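Local coordinates for protein sugar isomerase (Sinorhizobium meliloti, PDB 3QC0) that probably isomerises sugars, using a zinc ion held in a xylose isomerase-like TIM barrel, at residues His203-Trp208 / Gly243-Glu248; Ile176-Val181 / Ile227-Ile232; Gly6-Leu11 / Ile32-Pro37; Arg219-Asp224 / Ala265-Arg270. All coordinates share one frame; numbering follows the deposited sequence.

Contact 1. Residues His203-Trp208 / Gly243-Glu248; sequences HHICDW and GAQEVE
The imidazole of His204 is overlapped on one face by the carboxylate of Glu246. Ring and carboxylate are stacked, with planes 26° apart, and OE2 of Glu246 sits 3.5 Å from NE2 of His204, offset toward the rim. Glu246 runs alongside the histidine because its chain is extended, with CG anti to the backbone N (chi1 178°). A water closes the pair, accepting from His204 NE2 at 2.9 Å and donating to Glu246 OE1 at 2.7 Å. The carboxylate is further held by Thr62 and Asn10. The other ring nitrogen, ND1 of His204, binds zinc, as does OE1 of Glu248, 3.2 Å from it. These two groups are turned steeply, 80° apart. Glu142 and Asp177 complete the site. The backbones are parallel neighbours in the TIM barrel, joined by a beta-alpha-beta crossover through helix 229-238. Three bonds link them: Glu246 N to His203 O, Ile205 N to Glu246 O and Glu248 N to Ile205 O. On the face away from the metal, CG of Gln245 lies 3.7 Å from ND1 of His203, whose main polar partner is Arg233 of helix 229-238. Beside them, Ile205 CD1 packs on Val247 CG2 at 3.8 Å.

Contact 2. Residues Ile176-Val181 / Ile227-Ile232; sequences IDVYHV and IDLKGI
The flat peptide group joining Val178 to Tyr179 has the methyl CD1 of Ile227 over one face. The methyl is 3.7 Å from Val178 O and 4.4 Å from Tyr179 N. That same N-H is used by another flat group, the carboxylate of Asp177. Its OD1 accepts from Tyr179 N at 2.9 Å, on the anti side and 25° out of the carboxylate plane. The other oxygen, OD2, binds zinc and meets Arg219. The Asp228 carboxylate is approached differently: Gly231 N reaches OD1 from above the plane, 58° out of it. The Tyr179 side chain leaves the backbone away from 227-232, and its ring meets that of Trp208 at a slant.

Between the segments the contact is apolar and centres on Val178. Its CG2 touches Leu229 CD2 at 3.7 Å and Ile227 CD1 at 3.8 Å. The second branch, CG1, which is anti to the carbonyl carbon (chi1 -62°), meets Ile232 CD1 at 3.9 Å. The valine thus wedges both methyls among three aliphatic side chains. Leu229 crosses it at about a right angle, while the two isoleucines come in at a slant. Leu187 of helix 187-196 also touches Ile232.

Asp177 and Asp228 are both N-caps, each accepting a backbone N-H of the helix it starts. Asp177 therefore has two roles. One oxygen caps a short helix at the C-terminal end of strand 172-177, and the other is a zinc ligand, in the place where TIM barrels characteristically carry their active sites.

Contact 3. Residues Gly6-Leu11 / Ile32-Pro37; sequences GLSINL and ITAIAP
Leu7 meets Ile32 at the start of the pairing, with Leu7 CD2 3.9 Å from Ile32 CD1. The isoleucine also lays its CG2 near the carbonyl oxygen of Leu7. Next, Ser8 sets its CB against Ala34 CB at 3.6 Å. The hydroxyl of Ser8 bonds to Thr62 of strand 60-68.

Ile9 uses both backbone polar atoms. Its N donates to Ala34 O at 3.1 Å, and its O accepts from Ala36 N at 2.9 Å. The side chain of Ile9 crosses that of Ile32 at about a right angle, CG1 against CD1 at 3.8 Å. So Ile32 CD1 is shared between Leu7 and Ile9.

Asn10 stands on the opposite face of the sheet from Ile9, beside Ala36, and ND2 passes near the alanine CB. Its amide is fixed at both ends. ND2 bonds to Glu246, while OD1 accepts from Trp38 and Ala12.

Leu11 extends the register with its N on Ala36 O at 2.9 Å. CG is anti to the carbonyl carbon (chi1 -60°), and the fork reaches over segment 32-37. CD1 touches Pro37 CB at 3.9 Å, and CD2 lies 4.1 Å from Ile35 CG2. With an alanine here both branches go, and Pro37 and Ile35 would probably lose their shared apolar partner, leaving a gap beside the shortened side chain.

The two strands are the first parallel pair of the TIM barrel, joined through helix 20-29. They lie between strands 245-247 and 60-68. Ile9 and Ile32 pack outward on helices 20-29 and 260-274.

Contact 4. Residues Arg219-Asp224 / Ala265-Arg270; sequences RGMMGD and ATCVER
Met221 to Asp224 form a type II beta turn that lies against helical segment 265-270. Asp224 N closes it on Met221 O at 2.9 Å. Gly223 has a positive phi of 95°, and a CB there would be jammed against the preceding carbonyl oxygen and tight on Arg270. Arg270 reaches across from the helix, bent at chi2 (-51°). Its NH1 donates to Met222 O at 2.8 Å. NH1 and NH2 also grip one oxygen, Asp224 OD1, at 2.7 and 2.9 Å. This is an end-on salt bridge with the oxygen in the guanidinium plane. The carboxylate is turned 70° from that plane. In fold terms, the last barrel helix, 260-274, here holds the long loop that follows strand 200-205. Within that loop, the carboxylate of Asp207 accepts from Gly223 N. A leucine in place of Arg270 would probably leave Asp224 without its charged mate and the turn freer to move. The two selenomethionines supply the apolar part. Met221 CG lies over one guanidinium face and packs on Arg270 CG at 3.7 Å. Its CE reaches Thr266 CG2 at 3.8 Å and Cys267 SG at 3.9 Å, while Met222 CE lies near Cys267 O.

How the contacts relate
From the N terminus, contact 3 closes first, joining the first two barrel strands around helix 20-29. It is in series with the others. Contact 2 then opens at 176-181, contact 1 at 203-208 and contact 4 at 219-224. They close in that same order, at 227-232, 243-248 and 265-270, so all three cross one another and none nests. Contact 1 joins the last two strands. Strand 7-10 pairs next to strand 245-247, so contacts 1 and 3 meet where the barrel closes. Asp177, His204 and Glu248 bring contacts 1 and 2 to one zinc. Arg219 ties contact 4 to Asp177 by a salt bridge, and Val268 packs on Leu7 and Ile32, tying contact 4 to contact 3.

Contact 1. Residues His203-Trp208 / Gly243-Glu248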
loop_
_atom_site.group_PDB
_atom_site.type_symbol
_atom_site.label_atom_id
_atom_site.label_comp_id
_atom_site.label_asym_id
_atom_site.label_seq_id
_atom_site.Cartn_x
_atom_site.Cartn_y
_atom_site.Cartn_z
ATOM N N HIS A 203 13.679 6.690 -12.733
ATOM C CA HIS A 203 12.654 5.678 -13.029
ATOM C C HIS A 203 13.228 4.334 -12.676
ATOM O O HIS A 203 14.225 3.900 -13.295
ATOM C CB HIS A 203 12.288 5.754 -14.513
ATOM C CG HIS A 203 11.300 4.729 -14.963
ATOM N ND1 HIS A 203 11.106 4.423 -16.289
ATOM C CD2 HIS A 203 10.422 3.950 -14.262
ATOM C CE1 HIS A 203 10.147 3.517 -16.393
ATOM N NE2 HIS A 203 9.751 3.177 -15.180
ATOM N N HIS A 204 12.666 3.694 -11.647
ATOM C CA HIS A 204 13.136 2.398 -11.198
ATOM C C HIS A 204 12.173 1.325 -11.665
ATOM O O HIS A 204 10.934 1.485 -11.553
ATOM C CB HIS A 204 13.277 2.293 -9.674
ATOM C CG HIS A 204 14.063 3.391 -9.049
ATOM N ND1 HIS A 204 14.127 3.584 -7.686
ATOM C CD2 HIS A 204 14.843 4.351 -9.611
ATOM C CE1 HIS A 204 14.910 4.634 -7.443
ATOM N NE2 HIS A 204 15.365 5.100 -8.593
ATOM N N ILE A 205 12.749 0.217 -12.128
ATOM C CA ILE A 205 11.983 -0.901 -12.660
ATOM C C ILE A 205 12.275 -2.226 -11.963
ATOM O O ILE A 205 13.331 -2.427 -11.391
ATOM C CB ILE A 205 12.151 -1.051 -14.186
ATOM C CG1 ILE A 205 13.626 -1.229 -14.553
ATOM C CG2 ILE A 205 11.501 0.141 -14.907
ATOM C CD1 ILE A 205 13.813 -1.651 -16.065
ATOM N N CYS A 206 11.258 -3.093 -12.031
ATOM C CA CYS A 206 11.171 -4.388 -11.339
ATOM C C CYS A 206 9.709 -4.800 -11.576
ATOM O O CYS A 206 9.061 -4.254 -12.463
ATOM C CB CYS A 206 11.519 -4.300 -9.851
ATOM S SG CYS A 206 10.472 -3.164 -8.950
ATOM N N ASP A 207 9.227 -5.775 -10.829
ATOM C CA ASP A 207 7.858 -6.192 -11.009
ATOM C C ASP A 207 7.201 -6.577 -9.690
ATOM O O ASP A 207 7.892 -6.853 -8.694
ATOM C CB ASP A 207 7.766 -7.368 -12.014
ATOM C CG ASP A 207 6.571 -7.246 -12.971
ATOM O OD1 ASP A 207 5.531 -6.618 -12.587
ATOM O OD2 ASP A 207 6.641 -7.807 -14.108
ATOM N N TRP A 208 5.870 -6.566 -9.717
ATOM C CA TRP A 208 5.036 -6.971 -8.602
ATOM C C TRP A 208 4.517 -8.375 -8.847
ATOM O O TRP A 208 3.752 -8.596 -9.778
ATOM C CB TRP A 208 3.869 -5.968 -8.412
ATOM C CG TRP A 208 3.055 -6.317 -7.188
ATOM C CD1 TRP A 208 2.033 -7.241 -7.113
ATOM C CD2 TRP A 208 3.214 -5.809 -5.859
ATOM N NE1 TRP A 208 1.537 -7.288 -5.840
ATOM C CE2 TRP A 208 2.249 -6.427 -5.049
ATOM C CE3 TRP A 208 4.015 -4.851 -5.296
ATOM C CZ2 TRP A 208 2.134 -6.149 -3.702
ATOM C CZ3 TRP A 208 3.923 -4.587 -3.960
ATOM C CH2 TRP A 208 2.964 -5.209 -3.176
ATOM N N GLY A 243 15.567 9.418 -19.347
ATOM C CA GLY A 243 16.701 8.803 -18.656
ATOM C C GLY A 243 16.618 7.292 -18.568
ATOM O O GLY A 243 15.567 6.668 -18.888
ATOM N N ALA A 244 17.693 6.694 -18.081
ATOM C CA ALA A 244 17.801 5.265 -18.036
ATOM C C ALA A 244 16.800 4.687 -17.042
ATOM O O ALA A 244 16.415 5.333 -16.059
ATOM C CB ALA A 244 19.203 4.838 -17.651
ATOM N N GLN A 245 16.399 3.459 -17.319
ATOM C CA GLN A 245 15.543 2.722 -16.413
ATOM C C GLN A 245 16.464 1.936 -15.510
ATOM O O GLN A 245 17.332 1.205 -16.007
ATOM C CB GLN A 245 14.615 1.791 -17.194
ATOM C CG GLN A 245 13.680 2.541 -18.114
ATOM C CD GLN A 245 12.815 1.606 -18.949
ATOM O OE1 GLN A 245 12.115 0.761 -18.407
ATOM N NE2 GLN A 245 12.862 1.752 -20.258
ATOM N N GLU A 246 16.273 2.091 -14.198
ATOM C CA GLU A 246 17.154 1.542 -13.189
ATOM C C GLU A 246 16.544 0.292 -12.555
ATOM O O GLU A 246 15.485 0.384 -11.890
ATOM C CB GLU A 246 17.403 2.632 -12.139
ATOM C CG GLU A 246 18.284 2.204 -10.977
ATOM C CD GLU A 246 18.337 3.253 -9.911
ATOM O OE1 GLU A 246 18.635 4.424 -10.244
ATOM O OE2 GLU A 246 18.080 2.918 -8.741
ATOM N N VAL A 247 17.144 -0.862 -12.795
ATOM C CA VAL A 247 16.676 -2.126 -12.259
ATOM C C VAL A 247 17.013 -2.286 -10.796
ATOM O O VAL A 247 18.160 -2.355 -10.392
ATOM C CB VAL A 247 17.225 -3.318 -13.005
ATOM C CG1 VAL A 247 16.737 -4.627 -12.358
ATOM C CG2 VAL A 247 16.875 -3.180 -14.509
ATOM N N GLU A 248 15.969 -2.337 -9.984
ATOM C CA GLU A 248 16.125 -2.425 -8.544
ATOM C C GLU A 248 15.259 -3.566 -8.039
ATOM O O GLU A 248 14.043 -3.459 -7.902
ATOM C CB GLU A 248 15.745 -1.101 -7.864
ATOM C CG GLU A 248 15.962 -1.119 -6.369
ATOM C CD GLU A 248 15.560 0.158 -5.714
ATOM O OE1 GLU A 248 14.652 0.801 -6.219
ATOM O OE2 GLU A 248 16.202 0.537 -4.716
HETATM O O HOH W 1 16.447 6.542 -13.584
HETATM O O HOH W 2 17.810 6.613 -8.845
#

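Contact 2. Residues Ile176-Val181 / Ile227-Ile232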
loop_
_atom_site.group_PDB
_atom_site.type_symbol
_atom_site.label_atom_id
_atom_site.label_comp_id
_atom_site.label_asym_id
_atom_site.label_seq_id
_atom_site.Cartn_x
_atom_site.Cartn_y
_atom_site.Cartn_z
ATOM N N ILE A 176 10.536 7.754 -9.505
ATOM C CA ILE A 176 9.334 6.959 -9.757
ATOM C C ILE A 176 9.726 5.499 -9.876
ATOM O O ILE A 176 10.325 5.083 -10.872
ATOM C CB ILE A 176 8.548 7.460 -11.011
ATOM C CG1 ILE A 176 8.200 8.965 -10.922
ATOM C CG2 ILE A 176 7.262 6.591 -11.203
ATOM C CD1 ILE A 176 7.570 9.530 -12.197
ATOM N N ASP A 177 9.429 4.729 -8.828
ATOM C CA ASP A 177 9.773 3.301 -8.756
ATOM C C ASP A 177 8.478 2.544 -8.912
ATOM O O ASP A 177 7.547 2.747 -8.143
ATOM C CB ASP A 177 10.445 3.030 -7.414
ATOM C CG ASP A 177 10.881 1.591 -7.215
ATOM O OD1 ASP A 177 10.236 0.689 -7.770
ATOM O OD2 ASP A 177 11.882 1.393 -6.478
ATOM N N VAL A 178 8.390 1.752 -9.969
ATOM C CA VAL A 178 7.134 1.072 -10.309
ATOM C C VAL A 178 6.641 0.226 -9.148
ATOM O O VAL A 178 5.424 0.073 -8.980
ATOM C CB VAL A 178 7.269 0.221 -11.584
ATOM C CG1 VAL A 178 7.627 1.162 -12.784
ATOM C CG2 VAL A 178 8.302 -0.917 -11.441
ATOM N N TYR A 179 7.550 -0.307 -8.340
ATOM C CA TYR A 179 7.123 -1.150 -7.221
ATOM C C TYR A 179 6.243 -0.375 -6.261
ATOM O O TYR A 179 5.294 -0.864 -5.703
ATOM C CB TYR A 179 8.319 -1.718 -6.439
ATOM C CG TYR A 179 8.006 -2.995 -5.703
ATOM C CD1 TYR A 179 7.775 -4.176 -6.403
ATOM C CD2 TYR A 179 7.939 -3.041 -4.310
ATOM C CE1 TYR A 179 7.465 -5.357 -5.743
ATOM C CE2 TYR A 179 7.660 -4.231 -3.633
ATOM C CZ TYR A 179 7.421 -5.391 -4.364
ATOM O OH TYR A 179 7.162 -6.584 -3.715
ATOM N N HIS A 180 6.601 0.888 -6.060
ATOM C CA HIS A 180 5.971 1.705 -5.046
ATOM C C HIS A 180 4.695 2.379 -5.532
ATOM O O HIS A 180 3.861 2.783 -4.693
ATOM C CB HIS A 180 6.949 2.789 -4.581
ATOM C CG HIS A 180 8.185 2.233 -3.962
ATOM N ND1 HIS A 180 8.144 1.192 -3.056
ATOM C CD2 HIS A 180 9.495 2.575 -4.100
ATOM C CE1 HIS A 180 9.385 0.895 -2.693
ATOM N NE2 HIS A 180 10.216 1.721 -3.305
ATOM N N VAL A 181 4.580 2.581 -6.858
ATOM C CA VAL A 181 3.503 3.425 -7.403
ATOM C C VAL A 181 2.535 2.752 -8.382
ATOM O O VAL A 181 1.536 3.383 -8.737
ATOM C CB VAL A 181 4.104 4.708 -8.127
ATOM C CG1 VAL A 181 5.084 5.458 -7.243
ATOM C CG2 VAL A 181 4.776 4.341 -9.495
ATOM N N ILE A 227 2.918 -5.733 -13.442
ATOM C CA ILE A 227 2.974 -4.304 -13.725
ATOM C C ILE A 227 3.003 -4.049 -15.215
ATOM O O ILE A 227 3.721 -4.704 -15.952
ATOM C CB ILE A 227 4.201 -3.622 -13.058
ATOM C CG1 ILE A 227 4.135 -3.786 -11.523
ATOM C CG2 ILE A 227 4.286 -2.141 -13.464
ATOM C CD1 ILE A 227 5.261 -3.111 -10.760
ATOM N N ASP A 228 2.217 -3.085 -15.663
ATOM C CA ASP A 228 2.249 -2.639 -17.055
ATOM C C ASP A 228 3.453 -1.723 -17.228
ATOM O O ASP A 228 3.306 -0.491 -17.317
ATOM C CB ASP A 228 0.930 -1.940 -17.358
ATOM C CG ASP A 228 0.819 -1.392 -18.780
ATOM O OD1 ASP A 228 1.699 -1.638 -19.630
ATOM O OD2 ASP A 228 -0.201 -0.674 -19.059
ATOM N N LEU A 229 4.652 -2.348 -17.242
ATOM C CA LEU A 229 5.923 -1.615 -17.325
ATOM C C LEU A 229 5.957 -0.758 -18.585
ATOM O O LEU A 229 6.340 0.426 -18.541
ATOM C CB LEU A 229 7.105 -2.582 -17.251
ATOM C CG LEU A 229 7.275 -3.297 -15.915
ATOM C CD1 LEU A 229 8.241 -4.503 -16.020
ATOM C CD2 LEU A 229 7.707 -2.295 -14.805
ATOM N N LYS A 230 5.547 -1.340 -19.703
ATOM C CA LYS A 230 5.530 -0.648 -20.988
ATOM C C LYS A 230 4.688 0.619 -20.902
ATOM O O LYS A 230 5.105 1.688 -21.325
ATOM C CB LYS A 230 5.003 -1.605 -22.071
ATOM C CG LYS A 230 4.804 -1.089 -23.488
ATOM C CD LYS A 230 3.881 -2.103 -24.316
ATOM C CE LYS A 230 4.169 -2.182 -25.828
ATOM N NZ LYS A 230 3.621 -3.446 -26.517
ATOM N N GLY A 231 3.484 0.495 -20.339
ATOM C CA GLY A 231 2.585 1.632 -20.205
ATOM C C GLY A 231 3.107 2.756 -19.312
ATOM O O GLY A 231 3.004 3.936 -19.633
ATOM N N ILE A 232 3.670 2.390 -18.172
ATOM C CA ILE A 232 4.235 3.368 -17.271
ATOM C C ILE A 232 5.390 4.108 -17.999
ATOM O O ILE A 232 5.474 5.338 -17.946
ATOM C CB ILE A 232 4.715 2.726 -15.950
ATOM C CG1 ILE A 232 3.499 2.234 -15.112
ATOM C CG2 ILE A 232 5.597 3.693 -15.142
ATOM C CD1 ILE A 232 3.884 1.451 -13.855
#

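Contact 3. Residues Gly6-Leu11 / Ile32-Pro37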
loop_
_atom_site.group_PDB
_atom_site.type_symbol
_atom_site.label_atom_id
_atom_site.label_comp_id
_atom_site.label_asym_id
_atom_site.label_seq_id
_atom_site.Cartn_x
_atom_site.Cartn_y
_atom_site.Cartn_z
ATOM N N GLY A 6 20.179 3.015 -22.308
ATOM C CA GLY A 6 19.000 3.286 -21.441
ATOM C C GLY A 6 18.747 2.392 -20.240
ATOM O O GLY A 6 17.665 2.478 -19.660
ATOM N N LEU A 7 19.681 1.505 -19.912
ATOM C CA LEU A 7 19.575 0.580 -18.788
ATOM C C LEU A 7 20.604 0.927 -17.701
ATOM O O LEU A 7 21.796 1.100 -17.975
ATOM C CB LEU A 7 19.777 -0.868 -19.244
ATOM C CG LEU A 7 19.637 -1.973 -18.194
ATOM C CD1 LEU A 7 18.233 -1.901 -17.519
ATOM C CD2 LEU A 7 19.891 -3.351 -18.801
ATOM N N SER A 8 20.147 0.996 -16.456
ATOM C CA SER A 8 20.982 1.143 -15.276
ATOM C C SER A 8 20.689 -0.015 -14.339
ATOM O O SER A 8 19.545 -0.513 -14.304
ATOM C CB SER A 8 20.670 2.496 -14.612
ATOM O OG SER A 8 21.445 2.690 -13.456
ATOM N N ILE A 9 21.668 -0.441 -13.556
ATOM C CA ILE A 9 21.462 -1.473 -12.538
ATOM C C ILE A 9 21.660 -0.850 -11.160
ATOM O O ILE A 9 22.725 -0.342 -10.824
ATOM C CB ILE A 9 22.414 -2.681 -12.711
ATOM C CG1 ILE A 9 22.253 -3.309 -14.106
ATOM C CG2 ILE A 9 22.218 -3.707 -11.579
ATOM C CD1 ILE A 9 20.946 -4.012 -14.408
ATOM N N ASN A 10 20.596 -0.852 -10.355
ATOM C CA ASN A 10 20.719 -0.527 -8.951
ATOM C C ASN A 10 21.418 -1.729 -8.327
ATOM O O ASN A 10 20.984 -2.865 -8.509
ATOM C CB ASN A 10 19.340 -0.252 -8.340
ATOM C CG ASN A 10 19.407 0.118 -6.917
ATOM O OD1 ASN A 10 19.879 -0.677 -6.073
ATOM N ND2 ASN A 10 18.802 1.281 -6.580
ATOM N N LEU A 11 22.525 -1.496 -7.625
ATOM C CA LEU A 11 23.366 -2.596 -7.188
ATOM C C LEU A 11 22.752 -3.432 -6.089
ATOM O O LEU A 11 23.241 -4.487 -5.759
ATOM C CB LEU A 11 24.730 -2.054 -6.760
ATOM C CG LEU A 11 25.491 -1.306 -7.862
ATOM C CD1 LEU A 11 26.969 -1.016 -7.427
ATOM C CD2 LEU A 11 25.463 -2.011 -9.214
ATOM N N ILE A 32 26.625 -2.409 -19.799
ATOM C CA ILE A 32 25.831 -1.496 -18.949
ATOM C C ILE A 32 26.789 -0.450 -18.387
ATOM O O ILE A 32 27.796 -0.804 -17.753
ATOM C CB ILE A 32 25.038 -2.252 -17.852
ATOM C CG1 ILE A 32 23.943 -3.118 -18.489
ATOM C CG2 ILE A 32 24.408 -1.274 -16.845
ATOM C CD1 ILE A 32 23.496 -4.260 -17.597
ATOM N N THR A 33 26.502 0.826 -18.655
ATOM C CA THR A 33 27.353 1.919 -18.154
ATOM C C THR A 33 26.686 2.866 -17.152
ATOM O O THR A 33 27.147 4.006 -16.946
ATOM C CB THR A 33 27.913 2.768 -19.321
ATOM O OG1 THR A 33 26.828 3.297 -20.091
ATOM C CG2 THR A 33 28.854 1.928 -20.223
ATOM N N ALA A 34 25.590 2.415 -16.549
ATOM C CA ALA A 34 24.927 3.213 -15.542
ATOM C C ALA A 34 24.561 2.286 -14.391
ATOM O O ALA A 34 24.122 1.158 -14.610
ATOM C CB ALA A 34 23.665 3.843 -16.129
ATOM N N ILE A 35 24.754 2.783 -13.174
ATOM C CA ILE A 35 24.524 2.049 -11.947
ATOM C C ILE A 35 23.839 2.974 -10.944
ATOM O O ILE A 35 23.827 4.195 -11.106
ATOM C CB ILE A 35 25.839 1.463 -11.342
ATOM C CG1 ILE A 35 26.877 2.567 -11.027
ATOM C CG2 ILE A 35 26.450 0.437 -12.315
ATOM C CD1 ILE A 35 27.892 2.133 -10.006
ATOM N N ALA A 36 23.312 2.367 -9.891
ATOM C CA ALA A 36 22.899 3.094 -8.695
ATOM C C ALA A 36 23.380 2.305 -7.493
ATOM O O ALA A 36 22.774 1.300 -7.113
ATOM C CB ALA A 36 21.371 3.299 -8.675
ATOM N N PRO A 37 24.524 2.715 -6.915
ATOM C CA PRO A 37 25.011 2.050 -5.737
ATOM C C PRO A 37 24.362 2.565 -4.460
ATOM O O PRO A 37 23.714 3.620 -4.457
ATOM C CB PRO A 37 26.485 2.411 -5.730
ATOM C CG PRO A 37 26.484 3.838 -6.224
ATOM C CD PRO A 37 25.358 3.877 -7.273
#

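Contact 4. Residues Arg219-Asp224 / Ala265-Arg270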
loop_
_atom_site.group_PDB
_atom_site.type_symbol
_atom_site.label_atom_id
_atom_site.label_comp_id
_atom_site.label_asym_id
_atom_site.label_seq_id
_atom_site.Cartn_x
_atom_site.Cartn_y
_atom_site.Cartn_z
ATOM N N ARG A 219 10.586 -8.573 -4.573
ATOM C CA ARG A 219 10.383 -7.899 -5.849
ATOM C C ARG A 219 10.638 -8.865 -6.999
ATOM O O ARG A 219 11.503 -9.763 -6.890
ATOM C CB ARG A 219 11.290 -6.695 -6.041
ATOM C CG ARG A 219 11.166 -5.610 -5.007
ATOM C CD ARG A 219 11.845 -4.352 -5.500
ATOM N NE ARG A 219 11.712 -3.233 -4.589
ATOM C CZ ARG A 219 11.927 -1.965 -4.921
ATOM N NH1 ARG A 219 12.394 -1.638 -6.122
ATOM N NH2 ARG A 219 11.717 -1.010 -4.024
ATOM N N GLY A 220 9.924 -8.667 -8.098
ATOM C CA GLY A 220 10.047 -9.508 -9.284
ATOM C C GLY A 220 10.990 -8.955 -10.318
ATOM O O GLY A 220 11.201 -7.732 -10.414
HETATM N N MSE A 221 11.603 -9.869 -11.077
HETATM C CA MSE A 221 12.224 -9.515 -12.316
HETATM C C MSE A 221 11.137 -9.012 -13.268
HETATM O O MSE A 221 10.030 -9.567 -13.333
HETATM C CB MSE A 221 12.899 -10.764 -12.893
HETATM C CG MSE A 221 13.572 -10.602 -14.232
HETATM SE SE MSE A 221 15.018 -9.338 -14.332
HETATM C CE MSE A 221 16.230 -10.445 -13.217
HETATM N N MSE A 222 11.464 -7.997 -14.027
HETATM C CA MSE A 222 10.530 -7.420 -14.986
HETATM C C MSE A 222 9.966 -8.490 -15.896
HETATM O O MSE A 222 10.715 -9.226 -16.523
HETATM C CB MSE A 222 11.207 -6.384 -15.866
HETATM C CG MSE A 222 11.652 -5.145 -15.189
HETATM SE SE MSE A 222 13.383 -5.261 -14.288
HETATM C CE MSE A 222 14.531 -5.757 -15.720
ATOM N N GLY A 223 8.648 -8.557 -16.005
ATOM C CA GLY A 223 7.951 -9.558 -16.804
ATOM C C GLY A 223 7.481 -10.786 -16.053
ATOM O O GLY A 223 6.694 -11.574 -16.599
ATOM N N ASP A 224 7.965 -10.990 -14.836
ATOM C CA ASP A 224 7.534 -12.116 -14.026
ATOM C C ASP A 224 6.285 -11.755 -13.235
ATOM O O ASP A 224 5.631 -12.646 -12.656
ATOM C CB ASP A 224 8.631 -12.570 -13.048
ATOM C CG ASP A 224 9.742 -13.406 -13.710
ATOM O OD1 ASP A 224 9.609 -13.747 -14.911
ATOM O OD2 ASP A 224 10.685 -13.774 -12.968
ATOM N N ALA A 265 22.426 -10.648 -17.109
ATOM C CA ALA A 265 21.972 -11.123 -18.408
ATOM C C ALA A 265 20.453 -11.115 -18.517
ATOM O O ALA A 265 19.907 -10.650 -19.542
ATOM C CB ALA A 265 22.518 -12.556 -18.694
ATOM N N THR A 266 19.777 -11.607 -17.466
ATOM C CA THR A 266 18.304 -11.664 -17.457
ATOM C C THR A 266 17.755 -10.240 -17.404
ATOM O O THR A 266 16.806 -9.935 -18.142
ATOM C CB THR A 266 17.795 -12.528 -16.294
ATOM O OG1 THR A 266 18.411 -13.844 -16.374
ATOM C CG2 THR A 266 16.251 -12.630 -16.266
ATOM N N CYS A 267 18.349 -9.345 -16.601
ATOM C CA CYS A 267 17.905 -7.942 -16.631
ATOM C C CYS A 267 17.979 -7.362 -18.022
ATOM O O CYS A 267 17.093 -6.659 -18.430
ATOM C CB CYS A 267 18.670 -7.000 -15.696
ATOM S SG CYS A 267 18.587 -7.393 -13.982
ATOM N N VAL A 268 19.051 -7.615 -18.767
ATOM C CA VAL A 268 19.131 -7.047 -20.112
ATOM C C VAL A 268 18.054 -7.628 -21.046
ATOM O O VAL A 268 17.445 -6.899 -21.818
ATOM C CB VAL A 268 20.535 -7.279 -20.744
ATOM C CG1 VAL A 268 20.514 -6.960 -22.243
ATOM C CG2 VAL A 268 21.593 -6.458 -20.005
ATOM N N GLU A 269 17.828 -8.943 -20.967
ATOM C CA GLU A 269 16.827 -9.600 -21.801
ATOM C C GLU A 269 15.442 -9.044 -21.482
ATOM O O GLU A 269 14.662 -8.711 -22.392
ATOM C CB GLU A 269 16.841 -11.114 -21.571
ATOM C CG GLU A 269 15.862 -11.892 -22.392
ATOM C CD GLU A 269 16.145 -11.871 -23.888
ATOM O OE1 GLU A 269 17.269 -11.647 -24.268
ATOM O OE2 GLU A 269 15.228 -12.115 -24.676
ATOM N N ARG A 270 15.141 -8.951 -20.192
ATOM C CA ARG A 270 13.786 -8.516 -19.776
ATOM C C ARG A 270 13.592 -7.034 -20.040
ATOM O O ARG A 270 12.506 -6.603 -20.384
ATOM C CB ARG A 270 13.532 -8.826 -18.325
ATOM C CG ARG A 270 13.452 -10.322 -17.966
ATOM C CD ARG A 270 12.498 -11.138 -18.837
ATOM N NE ARG A 270 12.410 -12.520 -18.345
ATOM C CZ ARG A 270 11.636 -12.928 -17.347
ATOM N NH1 ARG A 270 10.855 -12.064 -16.692
ATOM N NH2 ARG A 270 11.645 -14.213 -16.986
#